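Local coordinates for endonuclease V (Homo sapiens, PDB 6OZE), which cleaves RNA as a metal-ion-dependent, inosine-specific endoribonuclease, at residues Glu4-Trp9 against Ser85-Phe90; Val45-Val48 against Arg54-Ala57; Arg91-Leu96 against Ala131-Val136. The protein carries 4 engineered substitutions. One frame throughout, in Å; residues are numbered along the deposited sequence.

Contact 1: residues Glu4-Trp9 against Ser85-Phe90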
# COMPACT_ATOMS: atom_id res chain seq x y z
N GLU A 4 28.25 1.14 2.34
CA GLU A 4 27.93 2.47 2.86
C GLU A 4 26.52 2.89 2.45
O GLU A 4 25.82 3.55 3.23
CB GLU A 4 28.96 3.49 2.37
CG GLU A 4 28.88 4.83 3.08
CD GLU A 4 29.74 5.90 2.43
OE1 GLU A 4 29.75 5.97 1.18
OE2 GLU A 4 30.40 6.67 3.16
N THR A 5 26.09 2.51 1.24
CA THR A 5 24.75 2.86 0.79
C THR A 5 23.68 2.17 1.63
O THR A 5 22.71 2.80 2.06
CB THR A 5 24.57 2.51 -0.69
OG1 THR A 5 25.41 3.37 -1.48
CG2 THR A 5 23.11 2.69 -1.12
N LEU A 6 23.84 0.86 1.87
CA LEU A 6 22.89 0.16 2.72
C LEU A 6 22.88 0.73 4.13
O LEU A 6 21.81 0.90 4.73
CB LEU A 6 23.19 -1.34 2.75
CG LEU A 6 22.73 -2.18 1.55
CD1 LEU A 6 22.70 -3.66 1.92
CD2 LEU A 6 21.37 -1.73 1.06
N SER A 7 24.06 1.03 4.68
CA SER A 7 24.13 1.60 6.02
C SER A 7 23.37 2.92 6.11
O SER A 7 22.60 3.14 7.05
CB SER A 7 25.59 1.79 6.43
OG SER A 7 25.69 2.51 7.65
N LEU A 8 23.56 3.80 5.13
CA LEU A 8 22.86 5.08 5.14
C LEU A 8 21.36 4.92 4.85
O LEU A 8 20.55 5.67 5.40
CB LEU A 8 23.51 6.06 4.16
CG LEU A 8 24.91 6.49 4.61
CD1 LEU A 8 25.54 7.39 3.58
CD2 LEU A 8 24.83 7.20 5.96
N TRP A 9 20.99 3.97 4.00
CA TRP A 9 19.57 3.67 3.80
C TRP A 9 18.93 3.19 5.09
O TRP A 9 17.82 3.61 5.44
CB TRP A 9 19.41 2.60 2.71
CG TRP A 9 19.31 3.13 1.32
CD1 TRP A 9 19.27 4.43 0.93
CD2 TRP A 9 19.21 2.35 0.13
NE1 TRP A 9 19.15 4.51 -0.44
CE2 TRP A 9 19.11 3.25 -0.95
CE3 TRP A 9 19.18 0.97 -0.13
CZ2 TRP A 9 19.00 2.81 -2.27
CZ3 TRP A 9 19.06 0.55 -1.44
CH2 TRP A 9 18.98 1.46 -2.49
N SER A 85 16.50 -6.40 -0.95
CA SER A 85 15.33 -6.80 -0.17
C SER A 85 15.29 -6.02 1.14
O SER A 85 16.29 -5.95 1.87
CB SER A 85 15.37 -8.30 0.11
OG SER A 85 15.18 -9.04 -1.07
N GLY A 86 14.12 -5.45 1.44
CA GLY A 86 13.96 -4.61 2.60
C GLY A 86 14.11 -3.13 2.32
O GLY A 86 13.87 -2.32 3.22
N PHE A 87 14.49 -2.77 1.10
CA PHE A 87 14.78 -1.38 0.73
C PHE A 87 14.06 -0.97 -0.56
O PHE A 87 14.45 0.02 -1.19
CB PHE A 87 16.29 -1.19 0.59
CG PHE A 87 17.05 -1.46 1.85
CD1 PHE A 87 17.22 -0.46 2.79
CD2 PHE A 87 17.60 -2.72 2.10
CE1 PHE A 87 17.93 -0.70 3.95
CE2 PHE A 87 18.31 -2.96 3.26
CZ PHE A 87 18.47 -1.95 4.19
N LEU A 88 13.03 -1.73 -0.96
CA LEU A 88 12.31 -1.42 -2.19
C LEU A 88 11.79 0.01 -2.20
O LEU A 88 11.75 0.65 -3.26
CB LEU A 88 11.14 -2.39 -2.37
CG LEU A 88 10.18 -2.10 -3.54
CD1 LEU A 88 10.91 -2.12 -4.88
CD2 LEU A 88 9.03 -3.08 -3.55
N ALA A 89 11.39 0.53 -1.04
CA ALA A 89 10.81 1.86 -1.00
C ALA A 89 11.76 2.91 -1.56
O ALA A 89 11.31 3.92 -2.13
CB ALA A 89 10.37 2.23 0.42
N PHE A 90 13.08 2.71 -1.44
CA PHE A 90 14.02 3.67 -1.98
C PHE A 90 13.97 3.72 -3.50
O PHE A 90 14.38 4.73 -4.09
CB PHE A 90 15.43 3.39 -1.47
CG PHE A 90 15.62 3.73 -0.02
CD1 PHE A 90 15.97 5.01 0.36
CD2 PHE A 90 15.40 2.78 0.95
CE1 PHE A 90 16.12 5.33 1.70
CE2 PHE A 90 15.54 3.09 2.30
CZ PHE A 90 15.90 4.36 2.68

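Contact 2: residues Val45-Val48 against Arg54-Ala57. With ACT (acetate ion), chain B.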
# COMPACT_ATOMS: atom_id res chain seq x y z
N VAL A 45 3.41 0.88 -8.57
CA VAL A 45 4.57 0.84 -9.46
C VAL A 45 4.64 -0.55 -10.06
O VAL A 45 4.58 -1.55 -9.33
CB VAL A 45 5.88 1.18 -8.72
CG1 VAL A 45 7.07 1.08 -9.69
CG2 VAL A 45 5.79 2.56 -8.13
N SER A 46 4.77 -0.62 -11.38
CA SER A 46 4.83 -1.89 -12.09
C SER A 46 5.99 -1.86 -13.05
O SER A 46 6.10 -0.94 -13.86
CB SER A 46 3.55 -2.11 -12.91
OG SER A 46 2.45 -2.33 -12.03
N PHE A 47 6.83 -2.89 -13.00
CA PHE A 47 7.96 -2.99 -13.91
C PHE A 47 7.52 -3.45 -15.29
O PHE A 47 6.58 -4.23 -15.44
CB PHE A 47 9.01 -3.95 -13.38
CG PHE A 47 9.67 -3.47 -12.14
CD1 PHE A 47 9.13 -3.74 -10.90
CD2 PHE A 47 10.83 -2.73 -12.22
CE1 PHE A 47 9.73 -3.29 -9.75
CE2 PHE A 47 11.44 -2.28 -11.08
CZ PHE A 47 10.89 -2.56 -9.84
N VAL A 48 8.22 -2.94 -16.30
CA VAL A 48 8.08 -3.46 -17.65
C VAL A 48 8.61 -4.89 -17.68
O VAL A 48 9.74 -5.16 -17.25
CB VAL A 48 8.85 -2.57 -18.63
CG1 VAL A 48 8.83 -3.16 -20.03
CG2 VAL A 48 8.24 -1.18 -18.62
N ARG A 54 13.07 -0.01 -16.02
CA ARG A 54 11.93 0.76 -16.51
C ARG A 54 10.63 0.26 -15.91
O ARG A 54 10.37 -0.95 -15.83
CB ARG A 54 11.85 0.71 -18.04
CG ARG A 54 11.05 1.87 -18.66
CD ARG A 54 11.73 3.23 -18.44
NE ARG A 54 11.05 4.31 -19.17
CZ ARG A 54 11.21 5.61 -18.93
NH1 ARG A 54 10.54 6.50 -19.66
NH2 ARG A 54 12.02 6.02 -17.96
N ALA A 55 9.79 1.21 -15.50
CA ALA A 55 8.56 0.89 -14.80
C ALA A 55 7.55 1.99 -15.07
O ALA A 55 7.87 3.01 -15.69
CB ALA A 55 8.83 0.76 -13.29
N CYS A 56 6.33 1.77 -14.62
CA CYS A 56 5.31 2.81 -14.63
C CYS A 56 4.84 3.05 -13.20
O CYS A 56 4.62 2.10 -12.45
CB CYS A 56 4.12 2.40 -15.50
SG CYS A 56 2.89 3.67 -15.66
N ALA A 57 4.73 4.32 -12.83
CA ALA A 57 4.19 4.72 -11.53
C ALA A 57 2.83 5.37 -11.78
O ALA A 57 2.70 6.21 -12.69
CB ALA A 57 5.13 5.71 -10.83
C ACT B . 9.51 4.48 -22.05
O ACT B . 10.31 3.63 -21.58
OXT ACT B . 9.07 5.53 -21.53
CH3 ACT B . 9.04 4.20 -23.51

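Contact 3: residues Arg91-Leu96 against Ala131-Val136. Engineered in segment 131-136: S132 (natural residue Cys).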
# COMPACT_ATOMS: atom_id res chain seq x y z
N ARG A 91 13.49 2.67 -4.15
CA ARG A 91 13.34 2.69 -5.60
C ARG A 91 12.04 3.36 -6.04
O ARG A 91 12.03 4.03 -7.07
CB ARG A 91 13.37 1.26 -6.15
CG ARG A 91 14.41 0.38 -5.48
CD ARG A 91 15.20 -0.40 -6.50
NE ARG A 91 14.37 -1.24 -7.35
CZ ARG A 91 14.68 -1.56 -8.60
NH1 ARG A 91 15.78 -1.08 -9.16
NH2 ARG A 91 13.88 -2.35 -9.30
N GLU A 92 10.97 3.19 -5.27
CA GLU A 92 9.61 3.53 -5.69
C GLU A 92 9.09 4.85 -5.13
O GLU A 92 8.42 5.60 -5.84
CB GLU A 92 8.64 2.43 -5.28
CG GLU A 92 8.84 1.10 -5.98
CD GLU A 92 7.76 0.10 -5.64
OE1 GLU A 92 6.80 0.49 -4.93
OE2 GLU A 92 7.85 -1.06 -6.08
N VAL A 93 9.37 5.13 -3.85
CA VAL A 93 8.80 6.32 -3.21
C VAL A 93 9.10 7.62 -3.95
O VAL A 93 8.19 8.47 -4.04
CB VAL A 93 9.13 6.35 -1.71
CG1 VAL A 93 8.79 7.70 -1.13
CG2 VAL A 93 8.36 5.27 -0.97
N PRO A 94 10.31 7.87 -4.48
CA PRO A 94 10.54 9.15 -5.16
C PRO A 94 9.50 9.45 -6.23
O PRO A 94 9.05 10.59 -6.35
CB PRO A 94 11.94 8.97 -5.77
CG PRO A 94 12.61 8.02 -4.87
CD PRO A 94 11.54 7.05 -4.45
N PHE A 95 9.12 8.44 -7.00
CA PHE A 95 8.20 8.68 -8.11
C PHE A 95 6.77 8.82 -7.63
O PHE A 95 6.02 9.67 -8.14
CB PHE A 95 8.34 7.57 -9.14
CG PHE A 95 9.74 7.41 -9.61
CD1 PHE A 95 10.28 8.33 -10.49
CD2 PHE A 95 10.55 6.39 -9.13
CE1 PHE A 95 11.59 8.21 -10.91
CE2 PHE A 95 11.86 6.29 -9.54
CZ PHE A 95 12.38 7.19 -10.44
N LEU A 96 6.36 8.02 -6.65
CA LEU A 96 5.02 8.17 -6.13
C LEU A 96 4.86 9.50 -5.42
O LEU A 96 3.83 10.17 -5.55
CB LEU A 96 4.72 7.01 -5.17
CG LEU A 96 4.73 5.64 -5.84
CD1 LEU A 96 4.43 4.55 -4.79
CD2 LEU A 96 3.69 5.59 -6.94
N ALA A 131 4.56 1.58 2.19
CA ALA A 131 3.38 2.33 2.61
C ALA A 131 3.71 3.29 3.76
O ALA A 131 3.16 4.39 3.83
CB ALA A 131 2.25 1.37 3.00
N SER A 132 4.58 2.87 4.68
CA SER A 132 4.98 3.74 5.78
C SER A 132 5.91 4.84 5.29
O SER A 132 5.82 5.99 5.73
CB SER A 132 5.71 2.93 6.84
OG SER A 132 4.79 2.08 7.49
N HIS A 133 6.83 4.48 4.39
CA HIS A 133 7.80 5.42 3.87
C HIS A 133 7.10 6.51 3.06
O HIS A 133 7.37 7.70 3.24
CB HIS A 133 8.78 4.62 3.01
CG HIS A 133 10.12 5.27 2.80
ND1 HIS A 133 11.29 4.54 2.83
CD2 HIS A 133 10.48 6.55 2.54
CE1 HIS A 133 12.31 5.34 2.59
NE2 HIS A 133 11.85 6.57 2.43
N LEU A 134 6.16 6.11 2.20
CA LEU A 134 5.38 7.09 1.45
C LEU A 134 4.48 7.89 2.39
O LEU A 134 4.33 9.11 2.22
CB LEU A 134 4.56 6.38 0.37
CG LEU A 134 3.71 7.27 -0.53
CD1 LEU A 134 4.59 8.19 -1.40
CD2 LEU A 134 2.81 6.40 -1.39
N GLY A 135 3.87 7.23 3.38
CA GLY A 135 2.99 7.95 4.29
C GLY A 135 3.69 9.04 5.08
O GLY A 135 3.18 10.16 5.21
N VAL A 136 4.86 8.74 5.63
CA VAL A 136 5.57 9.74 6.44
C VAL A 136 5.99 10.93 5.58
O VAL A 136 5.92 12.08 6.01
CB VAL A 136 6.78 9.09 7.16
CG1 VAL A 136 7.75 10.15 7.66
CG2 VAL A 136 6.30 8.23 8.32

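Contact 1: residues Glu4-Trp9 against Ser85-Phe90
W9 and F90 meet as a face-to-face stack, and nearly everything tight in this contact is gathered around that pair. The five-membered ring of W9 and the F90 ring lie with centroids 3.7 Å apart and planes only 15° from parallel, and W9 NE1 comes within 3.3 Å of F90 CD1. The overlap extends beyond the rings themselves: F90 CB sits 4.0 Å from the centroid of the W9 six-membered ring, over its face, while W9 CB lies over the face of F90. The two side chains thus run antiparallel, each setting its methylene on the other's pi system. On the other face of the indole, T5 CG2 from the preceding turn of the same helix rests over the middle of the ring. In F90 the first torsion (chi1 -72°) sets CG beside the backbone N, which turns the ring over the indole; F90 also meets H133 edge-to-face.

F87 is held less closely. Its CB approaches W9 CE3 at 3.7 Å, but the ring has slid away from the indole, with its centroid 5.7 Å from that of the W9 six-membered ring, and little of one ring lies over the other. Over one face of F87 comes L6, whose CD2 is 4.1 Å from the ring centroid in a single CH-pi contact. On the side of the helix turned from F87, S7 and L8 are exposed.

W9, F87 and F90 together make an aromatic cluster. Here it fastens the N-terminal helix 3-17 to the loop before helix 89-106 and to that helix's first turn, near the periphery of a domain from the RNase H clan.

Contact 2: residues Val45-Val48 against Arg54-Ala57
S46 and C56 face each other as an antiparallel hydrogen-bonded pair, S46 N giving to C56 O at 2.9 Å and C56 N to S46 O at 2.8 Å. Next to the turn, V48 N adds a third rung to R54 O, 3.0 Å away. The non-hydrogen-bonded pairs beside them turn V45, F47, A55 and A57 to one face, where V45 CG1 packs on A55 CB. S46 and C56 point to the other face, S46 OG bonded to D44.

R54 illustrates how a side chain can lead away from a hairpin whose backbone it shares. Its CB lies 4.1 Å from V48 CG2; CG still touches that methyl, and past a bend at chi2 (66°) CD, like CG, lies 3.5 Å from acetate O. NE then donates to acetate O at 2.6 Å, and NH1 to OXT at 2.6 Å, while NH2 bonds S78 OG. A methionine in this position would probably leave the acetate without both donors and S78 without that partner.

The backbone bonds hold the hairpin, whereas the arginine tip grips an ion probably from the crystallisation liquor, tilted against the guanidinium: the NH1 bond is straight (172°), the NE bond bent (144°).

Contact 3: residues Arg91-Leu96 against Ala131-Val136
Segments 91-96 and 131-136, of helices 89-106 and 130-138, run in broadly the same direction, their axes 9.8 Å apart at closest approach and inclined at 35°, with V93 and L134 bringing their CA atoms to 5.8 Å. The first helix is kinked just here: P94 has no N-H to give to the preceding turn, and F95 N makes only a weak bond to E92 O before L96 N resumes the helical pattern.

V93 is the side chain that enters the neighbouring helix. With CG1 anti to the backbone N (chi1 168°), the other methyl, CG2, is directed at the groove between H133 and L134, 3.9 Å from L134 N and 4.1 Å from H133 CB. V130 and L137 of helix 130-138 also touch V93, so that the valine is seated among four residues in the manner of a knob in a hole.

One turn further on, the side chains of L96 and L134 meet almost perpendicularly. L96 CB meets L134 CD1 at 4.0 Å, and the ends come together as L96 CD1 approaches L134 CD2 at 4.2 Å. The sheet packs against both: L96 also touches V43 and V45 of strand 39-47, and L134 touches L115 of strand 115-118. H133 contributes chiefly its CB, its ring being carried past V93 to F128. On the same helix, the engineered S132 bonds G204 O through its OG.

All four touching residues are buried, and the groups that meet are almost wholly hydrocarbon. The hold therefore probably rests on van der Waals packing and on burying hydrocarbon, while the R91 guanidinium, which takes no part, bonds to the backbone carbonyls of A81 and S52.

Overall arrangement
From the N terminus, helix 3-17 provides 4-9, which pairs with 85-90; contact 1 thus closes a long loop. Nested inside it, contact 2 closes a short one, the hairpin of strands 39-47 and 54-63. Contact 3 opens only after both have closed, joining helix 89-106 to helix 130-138, so it follows in series and nothing crosses. Helix 89-106 is the common element: its start serves contact 1, its next turns contact 3, and R91, E92, F95 and L96 also touch the hairpin of contact 2. A89 packs on H133, linking contacts 1 and 3. Contacts 1 and 3 thus join helices 3-17 and 130-138 to helix 89-106, which in turn packs on the hairpin.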